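Long-range contact in tudor and KH domain-containing protein homolog (Drosophila melanogaster, PDB 5YGB), which binds the N-terminus of Piwi through its extended Tudor domain and probably recruits Piwi proteins to the piRNA biogenesis machinery: residues 5-10 against 18-23. The protein carries 1 engineered substitution. Sequence-based numbering, arbitrary orientation.
Sequences MEVYVS and FWVQLI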
ATOM      1  N   MET A   5       4.344  -3.409  17.523  1.00 18.32           N
ATOM      2  CA  MET A   5       3.105  -3.901  16.938  1.00 18.50           C
ATOM      3  C   MET A   5       3.414  -4.966  15.897  1.00 14.77           C
ATOM      4  O   MET A   5       4.411  -4.870  15.178  1.00 15.63           O
ATOM      5  CB  MET A   5       2.299  -2.748  16.323  1.00 22.83           C
ATOM      6  CG  MET A   5       3.084  -1.894  15.348  1.00 17.48           C
ATOM      7  SD  MET A   5       2.295  -0.300  14.932  1.00 29.09           S
ATOM      8  CE  MET A   5       3.568   0.404  13.876  1.00 32.21           C
ATOM      9  N   GLU A   6       2.561  -5.982  15.822  1.00 13.34           N
ATOM     10  CA  GLU A   6       2.687  -7.024  14.804  1.00 13.00           C
ATOM     11  C   GLU A   6       2.136  -6.499  13.493  1.00 12.37           C
ATOM     12  O   GLU A   6       1.026  -5.979  13.453  1.00 11.68           O
ATOM     13  CB  GLU A   6       1.947  -8.305  15.216  1.00 15.94           C
ATOM     14  CG  GLU A   6       2.421  -8.928  16.530  1.00 17.64           C
ATOM     15  CD  GLU A   6       1.793 -10.279  16.786  1.00 26.53           C
ATOM     16  OE1 GLU A   6       0.634 -10.490  16.372  1.00 24.70           O
ATOM     17  OE2 GLU A   6       2.464 -11.139  17.399  1.00 34.06           O
ATOM     18  N   VAL A   7       2.920  -6.613  12.425  1.00 11.51           N
ATOM     19  CA  VAL A   7       2.503  -6.098  11.118  1.00 11.35           C
ATOM     20  C   VAL A   7       2.857  -7.033   9.972  1.00 12.30           C
ATOM     21  O   VAL A   7       3.716  -7.917  10.099  1.00 12.88           O
ATOM     22  CB  VAL A   7       3.148  -4.722  10.800  1.00 12.21           C
ATOM     23  CG1 VAL A   7       2.840  -3.687  11.889  1.00 12.77           C
ATOM     24  CG2 VAL A   7       4.657  -4.874  10.565  1.00 14.00           C
ATOM     25  N   TYR A   8       2.186  -6.821   8.848  1.00 10.74           N
ATOM     26  CA  TYR A   8       2.637  -7.338   7.561  1.00 11.75           C
ATOM     27  C   TYR A   8       3.120  -6.174   6.727  1.00 10.54           C
ATOM     28  O   TYR A   8       2.486  -5.121   6.739  1.00 10.95           O
ATOM     29  CB  TYR A   8       1.512  -8.012   6.783  1.00 12.64           C
ATOM     30  CG  TYR A   8       0.834  -9.186   7.436  1.00 14.38           C
ATOM     31  CD1 TYR A   8       1.562 -10.292   7.860  1.00 19.81           C
ATOM     32  CD2 TYR A   8      -0.541  -9.204   7.591  1.00 16.29           C
ATOM     33  CE1 TYR A   8       0.941 -11.366   8.434  1.00 23.32           C
ATOM     34  CE2 TYR A   8      -1.181 -10.289   8.166  1.00 23.18           C
ATOM     35  CZ  TYR A   8      -0.429 -11.363   8.583  1.00 22.12           C
ATOM     36  OH  TYR A   8      -1.054 -12.444   9.162  1.00 42.31           O
ATOM     37  N   VAL A   9       4.183  -6.363   5.955  1.00 11.56           N
ATOM     38  CA  VAL A   9       4.518  -5.412   4.895  1.00 11.39           C
ATOM     39  C   VAL A   9       3.725  -5.822   3.652  1.00 11.24           C
ATOM     40  O   VAL A   9       3.896  -6.925   3.130  1.00 12.58           O
ATOM     41  CB  VAL A   9       6.020  -5.382   4.621  1.00 10.38           C
ATOM     42  CG1 VAL A   9       6.302  -4.559   3.379  1.00 11.95           C
ATOM     43  CG2 VAL A   9       6.742  -4.810   5.830  1.00 12.26           C
ATOM     44  N   SER A  10       2.816  -4.956   3.208  1.00  9.89           N
ATOM     45  CA  SER A  10       1.861  -5.315   2.158  1.00 11.44           C
ATOM     46  C   SER A  10       2.275  -4.816   0.776  1.00 11.27           C
ATOM     47  O   SER A  10       1.825  -5.358  -0.228  1.00 13.79           O
ATOM     48  CB  SER A  10       0.457  -4.782   2.494  1.00 11.32           C
ATOM     49  OG  SER A  10       0.490  -3.408   2.861  1.00 11.92           O
ATOM     50  N   PHE A  18       7.301   2.179   1.923  1.00 11.47           N
ATOM     51  CA  PHE A  18       6.586   0.913   1.908  1.00 10.52           C
ATOM     52  C   PHE A  18       5.346   1.043   2.779  1.00  9.54           C
ATOM     53  O   PHE A  18       5.148   2.059   3.443  1.00 11.28           O
ATOM     54  CB  PHE A  18       7.490  -0.251   2.366  1.00 11.24           C
ATOM     55  CG  PHE A  18       8.021  -0.118   3.776  1.00 10.00           C
ATOM     56  CD1 PHE A  18       9.217   0.543   4.030  1.00 12.04           C
ATOM     57  CD2 PHE A  18       7.325  -0.663   4.844  1.00 12.76           C
ATOM     58  CE1 PHE A  18       9.695   0.662   5.319  1.00 12.89           C
ATOM     59  CE2 PHE A  18       7.815  -0.554   6.137  1.00 12.43           C
ATOM     60  CZ  PHE A  18       9.003   0.108   6.365  1.00 13.19           C
ATOM     61  N   TRP A  19       4.505   0.008   2.782  1.00  9.65           N
ATOM     62  CA  TRP A  19       3.228   0.053   3.486  1.00  9.80           C
ATOM     63  C   TRP A  19       3.087  -1.136   4.410  1.00  9.34           C
ATOM     64  O   TRP A  19       3.466  -2.258   4.060  1.00 11.09           O
ATOM     65  CB  TRP A  19       2.062   0.096   2.487  1.00 10.35           C
ATOM     66  CG  TRP A  19       1.944   1.395   1.729  1.00 11.98           C
ATOM     67  CD1 TRP A  19       1.098   2.425   2.015  1.00 12.67           C
ATOM     68  CD2 TRP A  19       2.696   1.787   0.574  1.00 11.96           C
ATOM     69  NE1 TRP A  19       1.281   3.449   1.103  1.00 12.17           N
ATOM     70  CE2 TRP A  19       2.249   3.079   0.205  1.00 10.86           C
ATOM     71  CE3 TRP A  19       3.696   1.179  -0.197  1.00 12.86           C
ATOM     72  CZ2 TRP A  19       2.783   3.773  -0.887  1.00 12.87           C
ATOM     73  CZ3 TRP A  19       4.223   1.873  -1.293  1.00 14.78           C
ATOM     74  CH2 TRP A  19       3.757   3.154  -1.620  1.00 14.11           C
ATOM     75  N   VAL A  20       2.542  -0.882   5.592  1.00  9.08           N
ATOM     76  CA  VAL A  20       2.278  -1.957   6.548  1.00 10.11           C
ATOM     77  C   VAL A  20       0.802  -2.028   6.936  1.00 11.20           C
ATOM     78  O   VAL A  20       0.066  -1.021   6.890  1.00 11.52           O
ATOM     79  CB  VAL A  20       3.131  -1.826   7.838  1.00 14.77           C
ATOM     80  CG1 VAL A  20       4.604  -1.761   7.498  1.00 17.25           C
ATOM     81  CG2 VAL A  20       2.723  -0.609   8.634  1.00 17.20           C
ATOM     82  N   GLN A  21       0.392  -3.234   7.305  1.00  9.88           N
ATOM     83  CA  GLN A  21      -0.930  -3.539   7.829  1.00  9.66           C
ATOM     84  C   GLN A  21      -0.767  -4.084   9.233  1.00 10.39           C
ATOM     85  O   GLN A  21       0.163  -4.849   9.485  1.00 12.10           O
ATOM     86  CB  GLN A  21      -1.624  -4.595   6.975  1.00  9.98           C
ATOM     87  CG  GLN A  21      -1.805  -4.224   5.499  1.00 10.85           C
ATOM     88  CD  GLN A  21      -2.147  -5.429   4.656  1.00 10.12           C
ATOM     89  OE1 GLN A  21      -1.734  -6.548   4.965  1.00 12.22           O
ATOM     90  NE2 GLN A  21      -2.895  -5.215   3.583  1.00 10.99           N
ATOM     91  N   LEU A  22      -1.678  -3.744  10.132  1.00  9.61           N
ATOM     92  CA  LEU A  22      -1.670  -4.318  11.470  1.00  9.68           C
ATOM     93  C   LEU A  22      -2.281  -5.709  11.485  1.00 10.94           C
ATOM     94  O   LEU A  22      -3.357  -5.925  10.924  1.00 12.70           O
ATOM     95  CB  LEU A  22      -2.448  -3.439  12.446  1.00 11.22           C
ATOM     96  CG  LEU A  22      -1.905  -2.043  12.685  1.00 15.96           C
ATOM     97  CD1 LEU A  22      -2.826  -1.321  13.651  1.00 19.28           C
ATOM     98  CD2 LEU A  22      -0.531  -2.137  13.251  1.00 20.03           C
ATOM     99  N   ILE A  23      -1.609  -6.630  12.159  1.00 10.21           N
ATOM    100  CA  ILE A  23      -2.122  -7.979  12.380  1.00 12.81           C
ATOM    101  C   ILE A  23      -3.063  -8.003  13.564  1.00 13.48           C
ATOM    102  O   ILE A  23      -2.778  -7.429  14.616  1.00 13.97           O
ATOM    103  CB  ILE A  23      -0.973  -8.960  12.627  1.00 12.69           C
ATOM    104  CG1 ILE A  23      -0.064  -9.016  11.401  1.00 14.59           C
ATOM    105  CG2 ILE A  23      -1.506 -10.356  12.981  1.00 15.44           C
ATOM    106  CD1 ILE A  23       1.154  -9.886  11.596  1.00 18.34           C
TER
HETATM  107  O   HOH W   1      -0.947  -5.427  15.314  1.00 16.41           O
HETATM  108  O   HOH W   2      -1.423  -8.641  16.887  1.00 25.47           O
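Ile23 lies across one face of the Tyr8 ring. Its CG1 sits 3.6 Å from the ring centroid, a CH-pi contact over the middle of the ring. CD1 lies over the same face, 3.5 Å from Tyr8 CE1. In Ile23 CG1 is anti to the carbonyl carbon (chi1 -62°), and this branch does the covering. Gln21 meets the same ring differently. Its OE1 lies at the edge, near the ring plane, 3.9 Å from Tyr8 CD2, and the amide is turned 70° from the ring. The amide carbon Gln21 CD also packs on Ser10 CB at 3.4 Å. Gln21 NE2 is hydrogen-bonded to the backbone O of Asp97, and Ser10 OG to that of Tyr98. Strands 5-12 and 17-22 form an antiparallel beta hairpin of the extended Tudor domain. Tyr8 and Gln21 are a hydrogen-bonded pair: Tyr8 N to Gln21 O is 2.9 Å, and Gln21 N returns a bond to Tyr8 O. Ile23 N adds a nearly straight bond to Glu6 O (174° at the hydrogen), approaching from above the carbonyl plane. One water bridges Glu6 O and Ile23 O; a second joins Glu6 OE1 to Ile23 O. Trp159 meets the Tyr8 ring edge-to-face. With an alanine here in place of the tyrosine, Ile23 CG1 and CD1 would probably lose the ring they cover, and Trp159 this edge-to-face neighbour. Val7, Val9, Val20 and Leu22 point to the opposite face of the sheet from Tyr8 and Gln21. There Leu22 CD2 touches Met5 SD at 3.8 Å and Val7 CG1 at 4.0 Å.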